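Local coordinates for protein salicylaldehyde dehydrogenase NahF (Pseudomonas putida, PDB 4JZ6) that probably oxidises salicylaldehyde to salicylate with NAD+ as the electron acceptor, a step in the bacterial breakdown of naphthalene, at residues G292-Q297 and M378-L383; E351-L356 and G399-V404; R82-K87 and G209-V214; D90-K95 and N123-A128. All blocks are in the same frame, centred on the assembly; numbering follows the deposited sequence.

In the fold
The four contacts form two pairs in different parts of the aldehyde dehydrogenase fold. Contacts 1 and 2, with centres about 9 Å apart, lie at the seven-stranded sheet, where strands 381-384 and 401-407 are parallel neighbours joined by backbone bonds; their segments alternate along the chain, so the two closures cross along it. Contacts 3 and 4, centres about 12 Å apart, share helix 78-94 and lie among the helices and a connecting loop beside the six-stranded sheet. Contact 4 is nested in the loop that contact 3 closes, and both close before contact 1 opens. About 30 to 42 Å separate the centres of one pair from those of the other, so each pair ties together its own region of the subunit.

Contact 1 (G292-Q297 and M378-L383); sequences GSFLFQ and MPATIL
Phe294 and Ala380 make the close part of this contact, the methyl of alanine resting on the flat side of the phenyl ring. Ala380 CB is 3.9 Å from Phe294 CE1 and lies over the face, displaced toward the rim, in a CH-pi arrangement whose carbon stands 24° off the ring normal. The other face is backed by Ser293 CB from the same helical turn, which sandwiches the ring between two small groups. With CG anti to the carbonyl carbon (chi1 -58°), the phenyl is directed from the last turn of helix 282-294 toward strand 381-384. That strand belongs to the seven-stranded sheet of the aldehyde dehydrogenase catalytic domain, and Thr325 of helix 311-327 touches both the ring and Ala380. Replacing Phe294 by an alanine would probably open a gap between helix end and strand and leave the Ala380 methyl without its aromatic partner. Packing is looser at the ring's edge, where the Ile382 CG1 methylene lies 4.2 Å from Phe294 CZ, near the ring plane. Ala380 itself is partly exposed, whereas Phe294 and Ile382 are buried.

Contact 2 (E351-L356 and G399-V404); sequences ERINGL and GPITVV
Ile353 meets Gly399 and Ile401 through two different branches, and the contact across these segments is apolar throughout. Its longer arm reaches the glycine: Ile353 CD1 stands 3.9 Å from Gly399 CA. The shorter branch touches the strand side chain, with Ile353 CG2 4.2 Å from Ile401 CG2, the two isoleucines sliding past each other in opposite directions. Ile401 has its CG1 anti to the backbone N (chi1 -176°), and its CD1 end comes about as near as its CG2, at 4.3 Å from Ile353 CG2. Met344 and Met378 pack on Ile353 as well, and all three touching residues are buried.

Steric fit is consistent with a glycine here. A CB built on Gly399 would come only 2.4 Å from Ile353 CD1, a clash, so the isoleucine tip occupies the place a side chain would need. The backbone interaction is local: Ile401 N donates to Gly399 O at 2.8 Å, closing an inverse gamma turn centred on Pro400 just before strand 401-407 begins. Helix 349-362 thus lies against the sheet at the Gly-Pro end of the Glu-x-Phe-Gly-Pro motif of aldehyde dehydrogenases, a segment that in relatives reaches the nicotinamide end of the coenzyme.

Contact 3 (R82-K87 and G209-V214); sequences RRLLLK and GLPAGV
Leu84 pushes from helix 78-94 into the bend formed by Gly209, Leu210 and Pro211, and nearly every touch across the contact involves this one side chain. Its CG stands anti to the carbonyl carbon (chi1 -74°), which directs the two methyls to the loop. The apolar touches are divided among its carbons. Leu84 CB lies 4.4 Å from Leu210 CD2, at the root of the side chain. At its end, Leu84 CD1 is 4.4 Å from Pro211 CD on the proline ring. Trp73 of helix 56-73 touches Leu84, Leu210 and Pro211 as well, and Leu180 of helix 170-181 packs on Leu210.

A second kind of contact is methyl against backbone. Leu84 CD2 comes to 3.6 Å from Gly209 O, so the carbonyl meets a hydrocarbon here. Gly209 ends helix 195-208 in a Schellman motif, and its positive phi of 102° would jam a CB against the preceding carbonyl oxygen.

Backbone bonding shapes the rest of the loop. Val214 N donates to Pro211 O at 3.3 Å, closing a type II turn in which Gly213 also has positive phi. The turn carries the chain into strand 215-218 of the six-stranded sheet, in the Rossmann-like part of the aldehyde dehydrogenase fold.

Charged groups belong to the surroundings: Arg83 forms a salt bridge with Glu80 in its own helix, and Arg82 binds backbone oxygens of Ala129 and Ser130. Between helix and loop the chemistry is therefore that of apolar shape-fitting at a partly buried site, open towards solvent at Gly209, with the loop's course set by its own turns and glycines.

Contact 4 (D90-K95 and N123-A128); sequences DVMESK and NVFREA. With EDO (1,2-ethanediol), chain G.
Arg126 spans from helix 111-130 to two acids of helix 78-94, and its guanidinium is gripped at the edge by both. Glu93 takes it end-on: NH1 of Arg126 donates to Glu93 OE2 at 2.8 Å, almost straight at 172°, and NH2 of Arg126 donates to Glu93 OE1 at 2.9 Å. Both bonds lie near the guanidinium plane but reach the carboxylate from above its own plane, so the two flat groups are tilted, not coplanar. The same NH2 of Arg126 also donates to Asp90 OD1 at 3.0 Å, nearly along the C-O axis of the acid. A water accepts from Arg126 NE and donates to Asp90 OD1, so each guanidinium nitrogen has a partner and the group is fixed in rotation. With Arg126 exchanged for an alanine, Asp90 and Glu93 would probably be left as neighbouring acids without the positive charge they share.

Met92 supplies the buried half. Its first torsion (chi1 -60°) and an extended second one carry the sulfur to the ring, and Met92 SD lies 4.0 Å from Phe125 CE2, an oblique Met-aromatic contact.

The two helices run antiparallel here, the axes of 90-94 and 123-128 approaching to 10.3 Å at 170°. Around them, Ile201 and Cys204 of helix 195-208 pack on Met92, while Ala173 and Ala177 of helix 170-181 pack on Phe125, joining the pair to the helices of the six-stranded sheet.

Contact 1 (G292-Q297 and M378-L383)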
loop_
_atom_site.group_PDB
_atom_site.type_symbol
_atom_site.label_atom_id
_atom_site.label_comp_id
_atom_site.label_asym_id
_atom_site.label_seq_id
_atom_site.Cartn_x
_atom_site.Cartn_y
_atom_site.Cartn_z
ATOM N N GLY A 292 3.150 12.798 -27.484
ATOM C CA GLY A 292 2.955 12.738 -26.046
ATOM C C GLY A 292 2.456 14.045 -25.462
ATOM O O GLY A 292 1.755 14.058 -24.455
ATOM N N SER A 293 2.811 15.153 -26.104
ATOM C CA SER A 293 2.428 16.464 -25.603
ATOM C C SER A 293 0.971 16.806 -25.889
ATOM O O SER A 293 0.287 17.390 -25.045
ATOM C CB SER A 293 3.327 17.549 -26.190
ATOM O OG SER A 293 4.650 17.413 -25.705
ATOM N N PHE A 294 0.490 16.435 -27.070
ATOM C CA PHE A 294 -0.775 16.978 -27.536
ATOM C C PHE A 294 -1.885 15.978 -27.813
ATOM O O PHE A 294 -2.954 16.355 -28.297
ATOM C CB PHE A 294 -0.532 17.863 -28.748
ATOM C CG PHE A 294 0.406 18.982 -28.475
ATOM C CD1 PHE A 294 0.059 19.982 -27.579
ATOM C CD2 PHE A 294 1.642 19.030 -29.089
ATOM C CE1 PHE A 294 0.926 21.021 -27.309
ATOM C CE2 PHE A 294 2.515 20.063 -28.827
ATOM C CZ PHE A 294 2.160 21.065 -27.933
ATOM N N LEU A 295 -1.647 14.711 -27.507
ATOM C CA LEU A 295 -2.721 13.742 -27.594
ATOM C C LEU A 295 -3.783 14.130 -26.564
ATOM O O LEU A 295 -3.451 14.415 -25.409
ATOM C CB LEU A 295 -2.191 12.333 -27.349
ATOM C CG LEU A 295 -3.223 11.209 -27.287
ATOM C CD1 LEU A 295 -4.035 11.152 -28.559
ATOM C CD2 LEU A 295 -2.516 9.898 -27.055
ATOM N N PHE A 296 -5.047 14.167 -26.997
ATOM C CA PHE A 296 -6.179 14.546 -26.138
ATOM C C PHE A 296 -5.937 15.880 -25.421
ATOM O O PHE A 296 -6.293 16.048 -24.252
ATOM C CB PHE A 296 -6.511 13.424 -25.138
ATOM C CG PHE A 296 -7.778 13.655 -24.350
ATOM C CD1 PHE A 296 -8.936 14.100 -24.975
ATOM C CD2 PHE A 296 -7.809 13.424 -22.980
ATOM C CE1 PHE A 296 -10.096 14.316 -24.247
ATOM C CE2 PHE A 296 -8.975 13.634 -22.250
ATOM C CZ PHE A 296 -10.118 14.079 -22.889
ATOM N N GLN A 297 -5.316 16.817 -26.133
ATOM C CA GLN A 297 -5.087 18.160 -25.613
ATOM C C GLN A 297 -4.255 18.179 -24.339
ATOM O O GLN A 297 -4.495 19.010 -23.468
ATOM C CB GLN A 297 -6.420 18.850 -25.316
ATOM C CG GLN A 297 -7.382 18.844 -26.467
ATOM C CD GLN A 297 -8.423 17.745 -26.383
ATOM O OE1 GLN A 297 -8.530 16.917 -27.284
ATOM N NE2 GLN A 297 -9.207 17.740 -25.310
ATOM N N MET A 378 -7.804 26.686 -26.316
ATOM C CA MET A 378 -6.394 27.069 -26.282
ATOM C C MET A 378 -5.672 26.510 -27.498
ATOM O O MET A 378 -5.900 25.364 -27.880
ATOM C CB MET A 378 -5.729 26.535 -25.011
ATOM C CG MET A 378 -4.291 27.006 -24.791
ATOM S SD MET A 378 -3.602 26.453 -23.209
ATOM C CE MET A 378 -2.080 27.391 -23.167
ATOM N N PRO A 379 -4.810 27.323 -28.127
ATOM C CA PRO A 379 -3.950 26.803 -29.195
ATOM C C PRO A 379 -2.818 25.972 -28.610
ATOM O O PRO A 379 -2.484 26.150 -27.437
ATOM C CB PRO A 379 -3.393 28.072 -29.843
ATOM C CG PRO A 379 -3.518 29.133 -28.800
ATOM C CD PRO A 379 -4.736 28.791 -28.012
ATOM N N ALA A 380 -2.251 25.069 -29.404
ATOM C CA ALA A 380 -1.093 24.305 -28.962
ATOM C C ALA A 380 0.031 25.273 -28.610
ATOM O O ALA A 380 0.432 26.099 -29.429
ATOM C CB ALA A 380 -0.648 23.338 -30.036
ATOM N N THR A 381 0.523 25.174 -27.380
ATOM C CA THR A 381 1.470 26.148 -26.855
ATOM C C THR A 381 2.746 25.490 -26.316
ATOM O O THR A 381 2.682 24.506 -25.586
ATOM C CB THR A 381 0.810 26.993 -25.741
ATOM O OG1 THR A 381 -0.384 27.607 -26.245
ATOM C CG2 THR A 381 1.749 28.075 -25.247
ATOM N N ILE A 382 3.900 26.037 -26.687
ATOM C CA ILE A 382 5.181 25.582 -26.151
ATOM C C ILE A 382 5.946 26.755 -25.536
ATOM O O ILE A 382 6.126 27.794 -26.179
ATOM C CB ILE A 382 6.071 24.942 -27.238
ATOM C CG1 ILE A 382 5.330 23.823 -27.970
ATOM C CG2 ILE A 382 7.345 24.403 -26.631
ATOM C CD1 ILE A 382 6.060 23.329 -29.196
ATOM N N LEU A 383 6.384 26.593 -24.290
ATOM C CA LEU A 383 7.204 27.603 -23.626
ATOM C C LEU A 383 8.647 27.110 -23.548
ATOM O O LEU A 383 8.902 25.959 -23.175
ATOM C CB LEU A 383 6.666 27.918 -22.228
ATOM C CG LEU A 383 5.213 28.394 -22.145
ATOM C CD1 LEU A 383 4.794 28.647 -20.708
ATOM C CD2 LEU A 383 5.042 29.638 -22.963
#

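Contact 2 (E351-L356 and G399-V404)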
loop_
_atom_site.group_PDB
_atom_site.type_symbol
_atom_site.label_atom_id
_atom_site.label_comp_id
_atom_site.label_asym_id
_atom_site.label_seq_id
_atom_site.Cartn_x
_atom_site.Cartn_y
_atom_site.Cartn_z
ATOM N N GLU A 351 -8.172 28.990 -17.030
ATOM C CA GLU A 351 -7.962 29.927 -15.940
ATOM C C GLU A 351 -6.773 29.478 -15.094
ATOM O O GLU A 351 -5.947 30.296 -14.684
ATOM C CB GLU A 351 -9.230 30.042 -15.095
ATOM C CG GLU A 351 -9.647 31.467 -14.785
ATOM C CD GLU A 351 -8.849 32.071 -13.646
ATOM O OE1 GLU A 351 -8.884 31.500 -12.532
ATOM O OE2 GLU A 351 -8.188 33.112 -13.864
ATOM N N ARG A 352 -6.685 28.173 -14.844
ATOM C CA ARG A 352 -5.533 27.611 -14.139
ATOM C C ARG A 352 -4.258 27.748 -14.963
ATOM O O ARG A 352 -3.229 28.193 -14.459
ATOM C CB ARG A 352 -5.755 26.136 -13.804
ATOM C CG ARG A 352 -6.767 25.886 -12.703
ATOM C CD ARG A 352 -6.643 24.462 -12.172
ATOM N NE ARG A 352 -7.473 24.234 -10.992
ATOM C CZ ARG A 352 -7.483 23.100 -10.295
ATOM N NH1 ARG A 352 -8.269 22.977 -9.233
ATOM N NH2 ARG A 352 -6.703 22.089 -10.658
ATOM N N ILE A 353 -4.341 27.358 -16.231
ATOM C CA ILE A 353 -3.211 27.415 -17.153
ATOM C C ILE A 353 -2.648 28.825 -17.290
ATOM O O ILE A 353 -1.434 29.020 -17.234
ATOM C CB ILE A 353 -3.607 26.875 -18.540
ATOM C CG1 ILE A 353 -3.948 25.385 -18.436
ATOM C CG2 ILE A 353 -2.491 27.098 -19.550
ATOM C CD1 ILE A 353 -4.440 24.768 -19.720
ATOM N N ASN A 354 -3.529 29.808 -17.457
ATOM C CA ASN A 354 -3.100 31.198 -17.587
ATOM C C ASN A 354 -2.356 31.731 -16.365
ATOM O O ASN A 354 -1.398 32.488 -16.502
ATOM C CB ASN A 354 -4.282 32.103 -17.932
ATOM C CG ASN A 354 -4.827 31.838 -19.319
ATOM O OD1 ASN A 354 -4.127 31.299 -20.180
ATOM N ND2 ASN A 354 -6.084 32.206 -19.542
ATOM N N GLY A 355 -2.801 31.341 -15.174
ATOM C CA GLY A 355 -2.082 31.675 -13.957
ATOM C C GLY A 355 -0.657 31.160 -14.045
ATOM O O GLY A 355 0.297 31.887 -13.768
ATOM N N LEU A 356 -0.519 29.903 -14.458
ATOM C CA LEU A 356 0.787 29.289 -14.675
ATOM C C LEU A 356 1.550 29.980 -15.810
ATOM O O LEU A 356 2.762 30.193 -15.722
ATOM C CB LEU A 356 0.623 27.797 -14.989
ATOM C CG LEU A 356 0.471 26.779 -13.850
ATOM C CD1 LEU A 356 1.760 26.665 -13.066
ATOM C CD2 LEU A 356 -0.673 27.116 -12.913
ATOM N N GLY A 399 -3.538 20.574 -20.111
ATOM C CA GLY A 399 -3.875 21.296 -21.324
ATOM C C GLY A 399 -2.880 21.117 -22.453
ATOM O O GLY A 399 -1.824 20.510 -22.265
ATOM N N PRO A 400 -3.228 21.636 -23.643
ATOM C CA PRO A 400 -2.375 21.613 -24.837
ATOM C C PRO A 400 -1.226 22.618 -24.718
ATOM O O PRO A 400 -1.026 23.470 -25.591
ATOM C CB PRO A 400 -3.333 22.034 -25.952
ATOM C CG PRO A 400 -4.325 22.918 -25.271
ATOM C CD PRO A 400 -4.517 22.306 -23.902
ATOM N N ILE A 401 -0.487 22.514 -23.620
ATOM C CA ILE A 401 0.682 23.344 -23.383
ATOM C C ILE A 401 1.773 22.451 -22.804
ATOM O O ILE A 401 1.475 21.461 -22.134
ATOM C CB ILE A 401 0.364 24.518 -22.426
ATOM C CG1 ILE A 401 1.576 25.438 -22.267
ATOM C CG2 ILE A 401 -0.115 24.007 -21.082
ATOM C CD1 ILE A 401 1.332 26.641 -21.373
ATOM N N THR A 402 3.029 22.779 -23.094
ATOM C CA THR A 402 4.159 22.019 -22.580
ATOM C C THR A 402 5.408 22.909 -22.501
ATOM O O THR A 402 5.500 23.926 -23.200
ATOM C CB THR A 402 4.416 20.755 -23.430
ATOM O OG1 THR A 402 5.222 19.830 -22.690
ATOM C CG2 THR A 402 5.100 21.107 -24.746
ATOM N N VAL A 403 6.355 22.533 -21.639
ATOM C CA VAL A 403 7.523 23.374 -21.377
ATOM C C VAL A 403 8.864 22.729 -21.736
ATOM O O VAL A 403 9.050 21.515 -21.601
ATOM C CB VAL A 403 7.576 23.848 -19.907
ATOM C CG1 VAL A 403 6.298 24.575 -19.540
ATOM C CG2 VAL A 403 7.818 22.680 -18.968
ATOM N N VAL A 404 9.792 23.561 -22.198
ATOM C CA VAL A 404 11.143 23.119 -22.512
ATOM C C VAL A 404 12.119 23.590 -21.440
ATOM O O VAL A 404 12.246 24.790 -21.186
ATOM C CB VAL A 404 11.618 23.660 -23.873
ATOM C CG1 VAL A 404 12.892 22.968 -24.298
ATOM C CG2 VAL A 404 10.543 23.468 -24.922
#

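Contact 3 (R82-K87 and G209-V214)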
loop_
_atom_site.group_PDB
_atom_site.type_symbol
_atom_site.label_atom_id
_atom_site.label_comp_id
_atom_site.label_asym_id
_atom_site.label_seq_id
_atom_site.Cartn_x
_atom_site.Cartn_y
_atom_site.Cartn_z
ATOM N N ARG A 82 -13.589 -15.689 -16.047
ATOM C CA ARG A 82 -12.933 -15.448 -17.322
ATOM C C ARG A 82 -13.955 -15.285 -18.454
ATOM O O ARG A 82 -13.841 -14.371 -19.277
ATOM C CB ARG A 82 -11.949 -16.575 -17.638
ATOM C CG ARG A 82 -11.315 -16.494 -19.019
ATOM C CD ARG A 82 -10.292 -17.598 -19.208
ATOM N NE ARG A 82 -9.116 -17.378 -18.373
ATOM C CZ ARG A 82 -8.291 -18.336 -17.956
ATOM N NH1 ARG A 82 -8.505 -19.603 -18.282
ATOM N NH2 ARG A 82 -7.247 -18.021 -17.207
ATOM N N ARG A 83 -14.951 -16.167 -18.486
ATOM C CA ARG A 83 -15.964 -16.138 -19.538
ATOM C C ARG A 83 -16.703 -14.804 -19.521
ATOM O O ARG A 83 -16.881 -14.157 -20.555
ATOM C CB ARG A 83 -16.966 -17.277 -19.344
ATOM C CG ARG A 83 -17.631 -17.737 -20.629
ATOM C CD ARG A 83 -19.045 -18.246 -20.387
ATOM N NE ARG A 83 -19.987 -17.140 -20.228
ATOM C CZ ARG A 83 -20.815 -17.007 -19.198
ATOM N NH1 ARG A 83 -20.827 -17.922 -18.244
ATOM N NH2 ARG A 83 -21.640 -15.968 -19.127
ATOM N N LEU A 84 -17.121 -14.402 -18.325
ATOM C CA LEU A 84 -17.865 -13.168 -18.124
ATOM C C LEU A 84 -17.071 -11.937 -18.544
ATOM O O LEU A 84 -17.582 -11.080 -19.265
ATOM C CB LEU A 84 -18.303 -13.056 -16.662
ATOM C CG LEU A 84 -19.460 -13.979 -16.275
ATOM C CD1 LEU A 84 -19.547 -14.155 -14.771
ATOM C CD2 LEU A 84 -20.750 -13.413 -16.823
ATOM N N LEU A 85 -15.823 -11.852 -18.099
ATOM C CA LEU A 85 -14.984 -10.705 -18.423
ATOM C C LEU A 85 -14.686 -10.632 -19.917
ATOM O O LEU A 85 -14.715 -9.557 -20.513
ATOM C CB LEU A 85 -13.679 -10.740 -17.625
ATOM C CG LEU A 85 -13.642 -10.002 -16.288
ATOM C CD1 LEU A 85 -15.012 -9.450 -15.924
ATOM C CD2 LEU A 85 -13.109 -10.921 -15.206
ATOM N N LEU A 86 -14.391 -11.782 -20.509
ATOM C CA LEU A 86 -14.173 -11.870 -21.943
ATOM C C LEU A 86 -15.376 -11.286 -22.686
ATOM O O LEU A 86 -15.222 -10.532 -23.651
ATOM C CB LEU A 86 -13.958 -13.332 -22.338
ATOM C CG LEU A 86 -12.601 -13.765 -22.907
ATOM C CD1 LEU A 86 -11.514 -12.737 -22.637
ATOM C CD2 LEU A 86 -12.215 -15.129 -22.362
ATOM N N LYS A 87 -16.570 -11.623 -22.209
ATOM C CA LYS A 87 -17.800 -11.121 -22.800
ATOM C C LYS A 87 -17.925 -9.598 -22.703
ATOM O O LYS A 87 -18.382 -8.954 -23.658
ATOM C CB LYS A 87 -19.029 -11.799 -22.187
ATOM C CG LYS A 87 -20.314 -11.514 -22.961
ATOM C CD LYS A 87 -21.448 -12.439 -22.563
ATOM C CE LYS A 87 -22.657 -12.238 -23.470
ATOM N NZ LYS A 87 -23.810 -13.095 -23.057
ATOM N N GLY A 209 -23.528 -9.966 -18.550
ATOM C CA GLY A 209 -24.229 -10.894 -17.689
ATOM C C GLY A 209 -23.690 -11.021 -16.278
ATOM O O GLY A 209 -23.908 -12.042 -15.621
ATOM N N LEU A 210 -22.993 -9.991 -15.807
ATOM C CA LEU A 210 -22.481 -9.981 -14.440
ATOM C C LEU A 210 -23.625 -10.064 -13.443
ATOM O O LEU A 210 -24.651 -9.406 -13.612
ATOM C CB LEU A 210 -21.656 -8.718 -14.173
ATOM C CG LEU A 210 -20.138 -8.786 -14.392
ATOM C CD1 LEU A 210 -19.534 -9.884 -13.531
ATOM C CD2 LEU A 210 -19.778 -8.993 -15.856
ATOM N N PRO A 211 -23.457 -10.892 -12.402
ATOM C CA PRO A 211 -24.478 -11.051 -11.360
ATOM C C PRO A 211 -24.863 -9.717 -10.723
ATOM O O PRO A 211 -24.051 -8.791 -10.675
ATOM C CB PRO A 211 -23.790 -11.957 -10.338
ATOM C CG PRO A 211 -22.809 -12.754 -11.150
ATOM C CD PRO A 211 -22.325 -11.821 -12.223
ATOM N N ALA A 212 -26.098 -9.619 -10.250
ATOM C CA ALA A 212 -26.589 -8.376 -9.673
ATOM C C ALA A 212 -25.774 -7.972 -8.451
ATOM O O ALA A 212 -25.499 -8.797 -7.578
ATOM C CB ALA A 212 -28.069 -8.500 -9.315
ATOM N N GLY A 213 -25.383 -6.702 -8.401
ATOM C CA GLY A 213 -24.717 -6.152 -7.235
ATOM C C GLY A 213 -23.213 -6.299 -7.288
ATOM O O GLY A 213 -22.504 -5.839 -6.394
ATOM N N VAL A 214 -22.719 -6.948 -8.331
ATOM C CA VAL A 214 -21.280 -7.104 -8.475
ATOM C C VAL A 214 -20.651 -5.780 -8.917
ATOM O O VAL A 214 -19.561 -5.424 -8.472
ATOM C CB VAL A 214 -20.923 -8.248 -9.436
ATOM C CG1 VAL A 214 -19.422 -8.393 -9.543
ATOM C CG2 VAL A 214 -21.527 -9.546 -8.941
#

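Contact 4 (D90-K95 and N123-A128)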
loop_
_atom_site.group_PDB
_atom_site.type_symbol
_atom_site.label_atom_id
_atom_site.label_comp_id
_atom_site.label_asym_id
_atom_site.label_seq_id
_atom_site.Cartn_x
_atom_site.Cartn_y
_atom_site.Cartn_z
ATOM N N ASP A 90 -16.044 -8.149 -25.498
ATOM C CA ASP A 90 -16.797 -8.307 -26.741
ATOM C C ASP A 90 -17.906 -7.266 -26.840
ATOM O O ASP A 90 -18.106 -6.648 -27.892
ATOM C CB ASP A 90 -17.417 -9.704 -26.825
ATOM C CG ASP A 90 -16.386 -10.796 -27.027
ATOM O OD1 ASP A 90 -15.273 -10.488 -27.506
ATOM O OD2 ASP A 90 -16.702 -11.966 -26.720
ATOM N N VAL A 91 -18.616 -7.077 -25.729
ATOM C CA VAL A 91 -19.747 -6.153 -25.678
ATOM C C VAL A 91 -19.309 -4.696 -25.835
ATOM O O VAL A 91 -19.973 -3.912 -26.518
ATOM C CB VAL A 91 -20.567 -6.336 -24.382
ATOM C CG1 VAL A 91 -21.628 -5.252 -24.248
ATOM C CG2 VAL A 91 -21.208 -7.702 -24.366
ATOM N N MET A 92 -18.191 -4.336 -25.213
ATOM C CA MET A 92 -17.666 -2.985 -25.364
ATOM C C MET A 92 -17.278 -2.693 -26.817
ATOM O O MET A 92 -17.535 -1.604 -27.332
ATOM C CB MET A 92 -16.466 -2.755 -24.450
ATOM C CG MET A 92 -16.759 -2.917 -22.975
ATOM S SD MET A 92 -15.479 -2.124 -21.985
ATOM C CE MET A 92 -15.861 -0.400 -22.296
ATOM N N GLU A 93 -16.658 -3.665 -27.479
ATOM C CA GLU A 93 -16.249 -3.474 -28.866
ATOM C C GLU A 93 -17.470 -3.369 -29.776
ATOM O O GLU A 93 -17.438 -2.690 -30.802
ATOM C CB GLU A 93 -15.308 -4.595 -29.318
ATOM C CG GLU A 93 -13.962 -4.571 -28.599
ATOM C CD GLU A 93 -13.063 -5.741 -28.963
ATOM O OE1 GLU A 93 -13.573 -6.743 -29.507
ATOM O OE2 GLU A 93 -11.844 -5.660 -28.701
ATOM N N SER A 94 -18.557 -4.027 -29.384
ATOM C CA SER A 94 -19.780 -3.988 -30.178
ATOM C C SER A 94 -20.455 -2.625 -30.083
ATOM O O SER A 94 -21.328 -2.303 -30.883
ATOM C CB SER A 94 -20.752 -5.098 -29.756
ATOM O OG SER A 94 -21.330 -4.842 -28.488
ATOM N N LYS A 95 -20.043 -1.823 -29.108
ATOM C CA LYS A 95 -20.640 -0.512 -28.899
ATOM C C LYS A 95 -19.677 0.626 -29.247
ATOM O O LYS A 95 -19.883 1.771 -28.837
ATOM C CB LYS A 95 -21.138 -0.383 -27.456
ATOM C CG LYS A 95 -22.392 -1.200 -27.167
ATOM C CD LYS A 95 -22.893 -0.986 -25.741
ATOM C CE LYS A 95 -24.346 -1.418 -25.589
ATOM N NZ LYS A 95 -24.588 -2.790 -26.104
ATOM N N ASN A 123 -9.260 -4.507 -23.989
ATOM C CA ASN A 123 -8.055 -5.268 -23.714
ATOM C C ASN A 123 -7.808 -5.463 -22.216
ATOM O O ASN A 123 -7.356 -6.523 -21.795
ATOM C CB ASN A 123 -6.835 -4.662 -24.403
ATOM C CG ASN A 123 -5.681 -5.639 -24.476
ATOM O OD1 ASN A 123 -4.769 -5.607 -23.650
ATOM N ND2 ASN A 123 -5.732 -6.540 -25.452
ATOM N N VAL A 124 -8.115 -4.445 -21.416
ATOM C CA VAL A 124 -8.022 -4.576 -19.966
ATOM C C VAL A 124 -8.892 -5.734 -19.497
ATOM O O VAL A 124 -8.430 -6.603 -18.754
ATOM C CB VAL A 124 -8.467 -3.295 -19.229
ATOM C CG1 VAL A 124 -8.589 -3.558 -17.742
ATOM C CG2 VAL A 124 -7.485 -2.176 -19.470
ATOM N N PHE A 125 -10.146 -5.753 -19.945
ATOM C CA PHE A 125 -11.064 -6.828 -19.588
ATOM C C PHE A 125 -10.570 -8.190 -20.056
ATOM O O PHE A 125 -10.779 -9.187 -19.374
ATOM C CB PHE A 125 -12.483 -6.552 -20.110
ATOM C CG PHE A 125 -13.306 -5.707 -19.182
ATOM C CD1 PHE A 125 -13.968 -6.280 -18.110
ATOM C CD2 PHE A 125 -13.398 -4.333 -19.367
ATOM C CE1 PHE A 125 -14.714 -5.501 -17.239
ATOM C CE2 PHE A 125 -14.141 -3.547 -18.496
ATOM C CZ PHE A 125 -14.799 -4.135 -17.432
ATOM N N ARG A 126 -9.914 -8.245 -21.210
ATOM C CA ARG A 126 -9.380 -9.521 -21.673
ATOM C C ARG A 126 -8.164 -9.950 -20.863
ATOM O O ARG A 126 -8.023 -11.123 -20.517
ATOM C CB ARG A 126 -9.050 -9.479 -23.156
ATOM C CG ARG A 126 -10.276 -9.339 -24.009
ATOM C CD ARG A 126 -10.024 -9.764 -25.422
ATOM N NE ARG A 126 -11.272 -9.745 -26.172
ATOM C CZ ARG A 126 -11.687 -8.718 -26.901
ATOM N NH1 ARG A 126 -10.942 -7.623 -26.996
ATOM N NH2 ARG A 126 -12.844 -8.789 -27.542
ATOM N N GLU A 127 -7.293 -8.995 -20.557
ATOM C CA GLU A 127 -6.120 -9.268 -19.740
ATOM C C GLU A 127 -6.571 -9.730 -18.369
ATOM O O GLU A 127 -6.058 -10.718 -17.835
ATOM C CB GLU A 127 -5.254 -8.018 -19.604
ATOM C CG GLU A 127 -3.905 -8.276 -18.952
ATOM C CD GLU A 127 -2.978 -9.093 -19.840
ATOM O OE1 GLU A 127 -2.064 -9.753 -19.294
ATOM O OE2 GLU A 127 -3.160 -9.074 -21.082
ATOM N N ALA A 128 -7.538 -9.015 -17.800
ATOM C CA ALA A 128 -8.087 -9.396 -16.505
ATOM C C ALA A 128 -8.675 -10.802 -16.599
ATOM O O ALA A 128 -8.390 -11.663 -15.765
ATOM C CB ALA A 128 -9.137 -8.396 -16.050
HETATM C C1 EDO G . -3.433 -2.000 -23.263
HETATM O O1 EDO G . -2.890 -3.230 -23.767
HETATM C C2 EDO G . -4.759 -2.260 -22.555
HETATM O O2 EDO G . -5.242 -1.051 -21.954
HETATM O O HOH W 1 -13.234 -11.918 -26.360
#